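Local coordinates for protein UDP-L-Rhamnose Synthase (Acanthamoeba polyphaga mimivirus, PDB 7JID) that makes UDP-L-rhamnose, probably as an NADP(H)-dependent oxidoreductase, and holds NADP and a UDP-linked deoxysugar in neighbouring pockets, at residues K5-G10 with V31-R36; I50-V55 with Y100-T105. All blocks are in the same frame, centred on the assembly; numbering follows the deposited sequence.

Contact 1: residues K5-G10 with V31-R36; sequences KWLIFG and VGAQSR. With NAP (NADP nicotinamide-adenine-dinucleotide phosphate), chain D.
Ala-33 sets its methyl squarely on the ring of Phe-9: CB stands 3.4 Å from the ring centroid and 9° off the ring normal, a CH-pi contact. Ser-35 meets the same ring at its edge, OG lying 3.3 Å from Phe-9 CE1, while that hydroxyl is hydrogen-bonded to Glu-46 of helix 40-50. The Phe-9 CA-CB bond leaves strand 5-9 away from 31-36, but CG, anti to the carbonyl carbon (chi1 -75°), brings the ring back beneath the Ala-33 methyl. Leu-7 works through one methyl. Its CG lies opposite the backbone N (chi1 177°), which sends CD1 to Ala-33 CA at 3.6 Å and also against Val-31 CG1; Leu-7 packs on Ile-47 of the same helix as well. Beyond it, the CG2 branch of Val-31 meets the aliphatic CG of Lys-5, whose ammonium reaches the carbonyl of Ile-50.

Three backbone bonds fix the parallel register: Val-31 N to Trp-6 O (2.7 Å), Ile-8 N to Val-31 O and Ala-33 N to Ile-8 O. Past the strand end, Arg-36 lays one guanidinium face over the adenine, with NAP C2A 3.5 Å above the guanidinium plane, and grips the 2'-phosphate in that plane: NH1 to O2X and NH2 to O3X are each 2.9 Å. Bends at chi2 and chi3 fold the chain back for this double task. Gly-10 CA lies 3.8 Å from NAP O4B. The arrangement is that of a Rossmann beta-alpha-beta unit, here strand 5-9, helix 14-25 and strand 29-32, with an arginine after the second strand that binds the 2'-phosphate, consistent with use of NADP.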
loop_
_atom_site.group_PDB
_atom_site.type_symbol
_atom_site.label_atom_id
_atom_site.label_comp_id
_atom_site.label_asym_id
_atom_site.label_seq_id
_atom_site.Cartn_x
_atom_site.Cartn_y
_atom_site.Cartn_z
ATOM N N LYS A 5 8.219 -8.217 -28.973
ATOM C CA LYS A 5 6.798 -7.954 -28.609
ATOM C C LYS A 5 6.745 -7.291 -27.228
ATOM O O LYS A 5 7.239 -7.899 -26.276
ATOM C CB LYS A 5 5.994 -9.255 -28.581
ATOM C CG LYS A 5 4.493 -9.036 -28.491
ATOM C CD LYS A 5 3.699 -10.295 -28.328
ATOM C CE LYS A 5 3.518 -11.040 -29.631
ATOM N NZ LYS A 5 2.354 -11.950 -29.536
ATOM N N TRP A 6 6.165 -6.092 -27.164
ATOM C CA TRP A 6 6.134 -5.238 -25.949
ATOM C C TRP A 6 4.684 -5.058 -25.513
ATOM O O TRP A 6 3.877 -4.469 -26.302
ATOM C CB TRP A 6 6.777 -3.885 -26.228
ATOM C CG TRP A 6 8.207 -3.899 -26.675
ATOM C CD1 TRP A 6 8.683 -4.360 -27.870
ATOM C CD2 TRP A 6 9.343 -3.358 -25.980
ATOM N NE1 TRP A 6 10.037 -4.206 -27.941
ATOM C CE2 TRP A 6 10.473 -3.542 -26.811
ATOM C CE3 TRP A 6 9.529 -2.709 -24.750
ATOM C CZ2 TRP A 6 11.755 -3.130 -26.445
ATOM C CZ3 TRP A 6 10.802 -2.348 -24.372
ATOM C CH2 TRP A 6 11.894 -2.504 -25.224
ATOM N N LEU A 7 4.347 -5.574 -24.336
ATOM C CA LEU A 7 3.003 -5.390 -23.761
ATOM C C LEU A 7 3.035 -4.137 -22.872
ATOM O O LEU A 7 3.821 -4.154 -21.927
ATOM C CB LEU A 7 2.623 -6.629 -22.955
ATOM C CG LEU A 7 1.279 -6.545 -22.241
ATOM C CD1 LEU A 7 0.151 -6.343 -23.240
ATOM C CD2 LEU A 7 1.047 -7.760 -21.397
ATOM N N ILE A 8 2.209 -3.161 -23.196
ATOM C CA ILE A 8 2.243 -1.827 -22.528
ATOM C C ILE A 8 0.949 -1.637 -21.739
ATOM O O ILE A 8 -0.124 -1.494 -22.349
ATOM C CB ILE A 8 2.469 -0.692 -23.544
ATOM C CG1 ILE A 8 3.666 -0.941 -24.481
ATOM C CG2 ILE A 8 2.587 0.649 -22.809
ATOM C CD1 ILE A 8 4.967 -1.234 -23.772
ATOM N N PHE A 9 1.102 -1.483 -20.436
ATOM C CA PHE A 9 0.035 -1.040 -19.515
ATOM C C PHE A 9 0.106 0.483 -19.407
ATOM O O PHE A 9 1.225 1.001 -19.278
ATOM C CB PHE A 9 0.238 -1.668 -18.142
ATOM C CG PHE A 9 -0.145 -3.125 -18.103
ATOM C CD1 PHE A 9 -1.405 -3.535 -17.696
ATOM C CD2 PHE A 9 0.772 -4.090 -18.490
ATOM C CE1 PHE A 9 -1.748 -4.876 -17.709
ATOM C CE2 PHE A 9 0.433 -5.433 -18.490
ATOM C CZ PHE A 9 -0.829 -5.826 -18.084
ATOM N N GLY A 10 -1.020 1.169 -19.545
ATOM C CA GLY A 10 -1.045 2.639 -19.608
ATOM C C GLY A 10 -0.741 3.154 -21.007
ATOM O O GLY A 10 -0.315 4.322 -21.172
ATOM N N VAL A 31 1.810 -4.104 -28.061
ATOM C CA VAL A 31 0.455 -4.601 -27.679
ATOM C C VAL A 31 -0.014 -3.748 -26.499
ATOM O O VAL A 31 0.667 -3.788 -25.461
ATOM C CB VAL A 31 0.482 -6.098 -27.317
ATOM C CG1 VAL A 31 -0.902 -6.650 -26.992
ATOM C CG2 VAL A 31 1.144 -6.950 -28.383
ATOM N N GLY A 32 -1.058 -2.945 -26.691
ATOM C CA GLY A 32 -1.718 -2.250 -25.570
ATOM C C GLY A 32 -2.433 -3.260 -24.692
ATOM O O GLY A 32 -3.282 -3.984 -25.213
ATOM N N ALA A 33 -2.110 -3.339 -23.404
ATOM C CA ALA A 33 -2.754 -4.277 -22.462
ATOM C C ALA A 33 -4.247 -3.965 -22.375
ATOM O O ALA A 33 -4.652 -2.797 -22.212
ATOM C CB ALA A 33 -2.092 -4.223 -21.100
ATOM N N GLN A 34 -5.066 -5.009 -22.483
ATOM C CA GLN A 34 -6.526 -4.898 -22.256
ATOM C C GLN A 34 -6.863 -5.094 -20.774
ATOM O O GLN A 34 -7.950 -4.626 -20.368
ATOM C CB GLN A 34 -7.264 -5.905 -23.135
ATOM C CG GLN A 34 -7.040 -5.614 -24.613
ATOM C CD GLN A 34 -7.412 -4.198 -24.971
ATOM O OE1 GLN A 34 -6.562 -3.375 -25.340
ATOM N NE2 GLN A 34 -8.689 -3.885 -24.832
ATOM N N SER A 35 -6.004 -5.738 -19.984
ATOM C CA SER A 35 -6.311 -6.034 -18.560
ATOM C C SER A 35 -5.992 -4.805 -17.696
ATOM O O SER A 35 -5.096 -4.041 -18.074
ATOM C CB SER A 35 -5.608 -7.273 -18.069
ATOM O OG SER A 35 -4.207 -7.104 -18.045
ATOM N N ARG A 36 -6.758 -4.619 -16.623
ATOM C CA ARG A 36 -6.446 -3.647 -15.549
ATOM C C ARG A 36 -5.361 -4.275 -14.680
ATOM O O ARG A 36 -5.430 -5.474 -14.373
ATOM C CB ARG A 36 -7.713 -3.265 -14.784
ATOM C CG ARG A 36 -8.833 -2.689 -15.645
ATOM C CD ARG A 36 -8.368 -1.514 -16.439
ATOM N NE ARG A 36 -8.068 -0.370 -15.568
ATOM C CZ ARG A 36 -7.900 0.857 -16.035
ATOM N NH1 ARG A 36 -7.951 1.081 -17.333
ATOM N NH2 ARG A 36 -7.718 1.873 -15.225
HETATM P PA NAP D . -1.775 9.530 -17.435
HETATM O O1A NAP D . -1.854 10.285 -18.742
HETATM O O2A NAP D . -2.871 9.710 -16.431
HETATM O O5B NAP D . -1.640 8.022 -17.899
HETATM C C5B NAP D . -1.871 6.958 -16.975
HETATM C C4B NAP D . -2.485 5.716 -17.603
HETATM O O4B NAP D . -2.535 4.639 -16.678
HETATM C C3B NAP D . -3.906 6.040 -18.046
HETATM O O3B NAP D . -3.944 5.570 -19.415
HETATM C C2B NAP D . -4.746 5.183 -17.109
HETATM O O2B NAP D . -5.809 4.637 -17.829
HETATM C C1B NAP D . -3.815 4.039 -16.712
HETATM N N9A NAP D . -4.091 3.313 -15.487
HETATM C C8A NAP D . -4.174 3.809 -14.261
HETATM N N7A NAP D . -4.394 2.837 -13.373
HETATM C C5A NAP D . -4.466 1.688 -14.058
HETATM C C6A NAP D . -4.711 0.345 -13.701
HETATM N N6A NAP D . -4.916 0.048 -12.438
HETATM N N1A NAP D . -4.733 -0.575 -14.726
HETATM C C2A NAP D . -4.498 -0.194 -15.990
HETATM N N3A NAP D . -4.271 1.055 -16.425
HETATM C C4A NAP D . -4.238 2.006 -15.451
HETATM O O3 NAP D . -0.427 9.760 -16.585
HETATM P PN NAP D . 1.093 9.830 -17.155
HETATM O O1N NAP D . 1.504 11.207 -16.661
HETATM O O2N NAP D . 1.309 9.302 -18.510
HETATM O O5D NAP D . 1.803 8.878 -16.106
HETATM C C5D NAP D . 2.129 7.498 -16.182
HETATM C C4D NAP D . 2.376 6.991 -14.730
HETATM O O4D NAP D . 3.682 6.512 -14.666
HETATM C C3D NAP D . 2.299 8.166 -13.779
HETATM O O3D NAP D . 2.283 7.752 -12.361
HETATM C C2D NAP D . 3.573 8.827 -14.356
HETATM O O2D NAP D . 4.223 9.864 -13.609
HETATM C C1D NAP D . 4.518 7.666 -14.520
HETATM P P2B NAP D . -7.314 4.900 -17.399
HETATM O O1X NAP D . -7.710 6.245 -17.833
HETATM O O2X NAP D . -7.941 3.827 -18.310
HETATM O O3X NAP D . -7.580 4.669 -15.907
#

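Contact 2: residues I50-V55 with Y100-T105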
loop_
_atom_site.group_PDB
_atom_site.type_symbol
_atom_site.label_atom_id
_atom_site.label_comp_id
_atom_site.label_asym_id
_atom_site.label_seq_id
_atom_site.Cartn_x
_atom_site.Cartn_y
_atom_site.Cartn_z
ATOM N N ILE A 50 -0.450 -13.554 -24.513
ATOM C CA ILE A 50 0.311 -12.655 -25.432
ATOM C C ILE A 50 1.773 -13.119 -25.540
ATOM O O ILE A 50 2.345 -12.916 -26.618
ATOM C CB ILE A 50 0.202 -11.182 -24.988
ATOM C CG1 ILE A 50 -1.229 -10.649 -25.109
ATOM C CG2 ILE A 50 1.194 -10.308 -25.752
ATOM C CD1 ILE A 50 -1.851 -10.775 -26.492
ATOM N N LYS A 51 2.379 -13.613 -24.458
ATOM C CA LYS A 51 3.790 -14.068 -24.373
ATOM C C LYS A 51 4.697 -12.928 -24.823
ATOM O O LYS A 51 5.503 -13.055 -25.739
ATOM C CB LYS A 51 3.966 -15.332 -25.226
ATOM C CG LYS A 51 2.962 -16.418 -24.858
ATOM C CD LYS A 51 3.032 -17.693 -25.662
ATOM C CE LYS A 51 1.955 -18.673 -25.242
ATOM N NZ LYS A 51 2.324 -19.384 -23.995
ATOM N N PRO A 52 4.606 -11.741 -24.199
ATOM C CA PRO A 52 5.434 -10.622 -24.629
ATOM C C PRO A 52 6.885 -10.887 -24.225
ATOM O O PRO A 52 7.120 -11.617 -23.289
ATOM C CB PRO A 52 4.896 -9.437 -23.812
ATOM C CG PRO A 52 4.369 -10.110 -22.556
ATOM C CD PRO A 52 3.770 -11.430 -23.026
ATOM N N ASP A 53 7.825 -10.236 -24.926
ATOM C CA ASP A 53 9.266 -10.243 -24.595
ATOM C C ASP A 53 9.564 -9.203 -23.510
ATOM O O ASP A 53 10.492 -9.405 -22.740
ATOM C CB ASP A 53 10.104 -9.953 -25.844
ATOM C CG ASP A 53 9.870 -10.989 -26.939
ATOM O OD1 ASP A 53 10.225 -12.130 -26.681
ATOM O OD2 ASP A 53 9.257 -10.644 -27.961
ATOM N N ARG A 54 8.738 -8.170 -23.466
ATOM C CA ARG A 54 8.920 -7.057 -22.504
ATOM C C ARG A 54 7.539 -6.617 -22.059
ATOM O O ARG A 54 6.628 -6.511 -22.917
ATOM C CB ARG A 54 9.648 -5.877 -23.151
ATOM C CG ARG A 54 11.072 -6.121 -23.636
ATOM C CD ARG A 54 12.035 -6.589 -22.551
ATOM N NE ARG A 54 13.369 -6.674 -23.142
ATOM C CZ ARG A 54 13.846 -7.769 -23.760
ATOM N NH1 ARG A 54 13.092 -8.854 -23.839
ATOM N NH2 ARG A 54 15.041 -7.744 -24.333
ATOM N N VAL A 55 7.419 -6.241 -20.791
ATOM C CA VAL A 55 6.217 -5.543 -20.270
ATOM C C VAL A 55 6.661 -4.174 -19.740
ATOM O O VAL A 55 7.725 -4.085 -19.124
ATOM C CB VAL A 55 5.527 -6.398 -19.196
ATOM C CG1 VAL A 55 4.329 -5.688 -18.593
ATOM C CG2 VAL A 55 5.104 -7.749 -19.781
ATOM N N TYR A 100 6.651 -15.326 -14.838
ATOM C CA TYR A 100 6.822 -15.662 -16.278
ATOM C C TYR A 100 8.256 -15.331 -16.763
ATOM O O TYR A 100 8.530 -15.543 -17.968
ATOM C CB TYR A 100 5.686 -15.041 -17.098
ATOM C CG TYR A 100 4.382 -15.762 -16.912
ATOM C CD1 TYR A 100 4.031 -16.821 -17.734
ATOM C CD2 TYR A 100 3.541 -15.461 -15.854
ATOM C CE1 TYR A 100 2.856 -17.536 -17.536
ATOM C CE2 TYR A 100 2.371 -16.177 -15.632
ATOM C CZ TYR A 100 2.030 -17.219 -16.479
ATOM O OH TYR A 100 0.881 -17.918 -16.253
ATOM N N ASN A 101 9.136 -14.817 -15.903
ATOM C CA ASN A 101 10.535 -14.466 -16.295
ATOM C C ASN A 101 10.498 -13.468 -17.450
ATOM O O ASN A 101 11.304 -13.603 -18.407
ATOM C CB ASN A 101 11.342 -15.709 -16.710
ATOM C CG ASN A 101 11.629 -16.646 -15.556
ATOM O OD1 ASN A 101 11.213 -17.806 -15.569
ATOM N ND2 ASN A 101 12.349 -16.160 -14.557
ATOM N N ILE A 102 9.582 -12.494 -17.402
ATOM C CA ILE A 102 9.472 -11.450 -18.453
ATOM C C ILE A 102 9.900 -10.116 -17.824
ATOM O O ILE A 102 9.381 -9.761 -16.763
ATOM C CB ILE A 102 8.079 -11.328 -19.089
ATOM C CG1 ILE A 102 7.599 -12.650 -19.713
ATOM C CG2 ILE A 102 8.129 -10.232 -20.123
ATOM C CD1 ILE A 102 6.160 -12.633 -20.088
ATOM N N HIS A 103 10.873 -9.462 -18.434
ATOM C CA HIS A 103 11.395 -8.180 -17.903
ATOM C C HIS A 103 10.252 -7.160 -17.820
ATOM O O HIS A 103 9.520 -6.989 -18.801
ATOM C CB HIS A 103 12.531 -7.694 -18.792
ATOM C CG HIS A 103 13.099 -6.393 -18.358
ATOM N ND1 HIS A 103 12.497 -5.192 -18.661
ATOM C CD2 HIS A 103 14.186 -6.128 -17.620
ATOM C CE1 HIS A 103 13.198 -4.223 -18.092
ATOM N NE2 HIS A 103 14.252 -4.762 -17.461
ATOM N N LEU A 104 10.155 -6.458 -16.687
ATOM C CA LEU A 104 9.159 -5.385 -16.455
ATOM C C LEU A 104 9.910 -4.075 -16.255
ATOM O O LEU A 104 10.806 -4.044 -15.419
ATOM C CB LEU A 104 8.328 -5.705 -15.226
ATOM C CG LEU A 104 7.354 -4.615 -14.754
ATOM C CD1 LEU A 104 6.303 -4.347 -15.812
ATOM C CD2 LEU A 104 6.710 -5.065 -13.469
ATOM N N THR A 105 9.486 -3.054 -16.983
ATOM C CA THR A 105 9.839 -1.647 -16.695
ATOM C C THR A 105 8.648 -1.022 -15.969
ATOM O O THR A 105 7.592 -0.919 -16.563
ATOM C CB THR A 105 10.217 -0.863 -17.956
ATOM O OG1 THR A 105 11.249 -1.573 -18.662
ATOM C CG2 THR A 105 10.693 0.524 -17.595
HETATM O O HOH W 1 11.982 -10.649 -20.837
HETATM O O HOH W 2 10.457 -3.814 -20.078
#
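Val-55 and Leu-104 pair in register in neighbouring parallel strands of the Rossmann sheet. Val-55 N bonds to His-103 O (3.0 Å, 173° at the hydrogen), and Thr-105 N returns a bond to Val-55 O. On the face with Val-55 and Leu-104, the two valine branches divide the work: CG1 touches Leu-104 CD1 at 3.7 Å, and CG2 touches Ile-102 CG2. Ile-102 points toward the other segment, with CD1 extended, anti to CA (chi2 168°), and brought to Pro-52, 3.5 Å from the proline O and also against ring atom CG. Cys-97 of helix 79-99 backs Val-55 and Leu-104.

On the other face, Arg-54 CD touches His-103 CB, the guanidinium and imidazole planes standing 59° apart. Arg-54 NH1 curls back to Asp-53 O, while NE and NH2 bind the carbonyls of Ala-206 and Arg-207; three acceptors thus fix the guanidinium. His-103 NE2 is hydrogen-bonded to Thr-210 O. Asp-53 O and His-103 N are 4.3 Å apart, too far for a direct bond, and one water bridges them. A second water, in the imidazole plane, joins His-103 ND1, Thr-105 OG1 and Val-55 O, the last at 2.9 Å.

Contact 1 closes before contact 2 opens along the chain, and their centres lie 10 Å apart on the same side of the chain's centre. Both belong to one six-stranded parallel sheet, ordered 29-32, 5-9, 54-57, 103-109, 157-162, 212-215, so the two contacts span its first four strands. Strands 5-9 and 54-57 join them directly: Leu-7 N and Arg-54 O are 2.8 Å apart, a probable hydrogen bond, and Trp-6 CE3 packs on Arg-54 CB at 3.6 Å. Contact 1 runs from the edge strand to the cofactor and holds residues of the NADP pocket, whereas contact 2 joins strands 54-57 and 103-109 farther into the sheet, with the Thr-105 side chain about 10 Å from NADP.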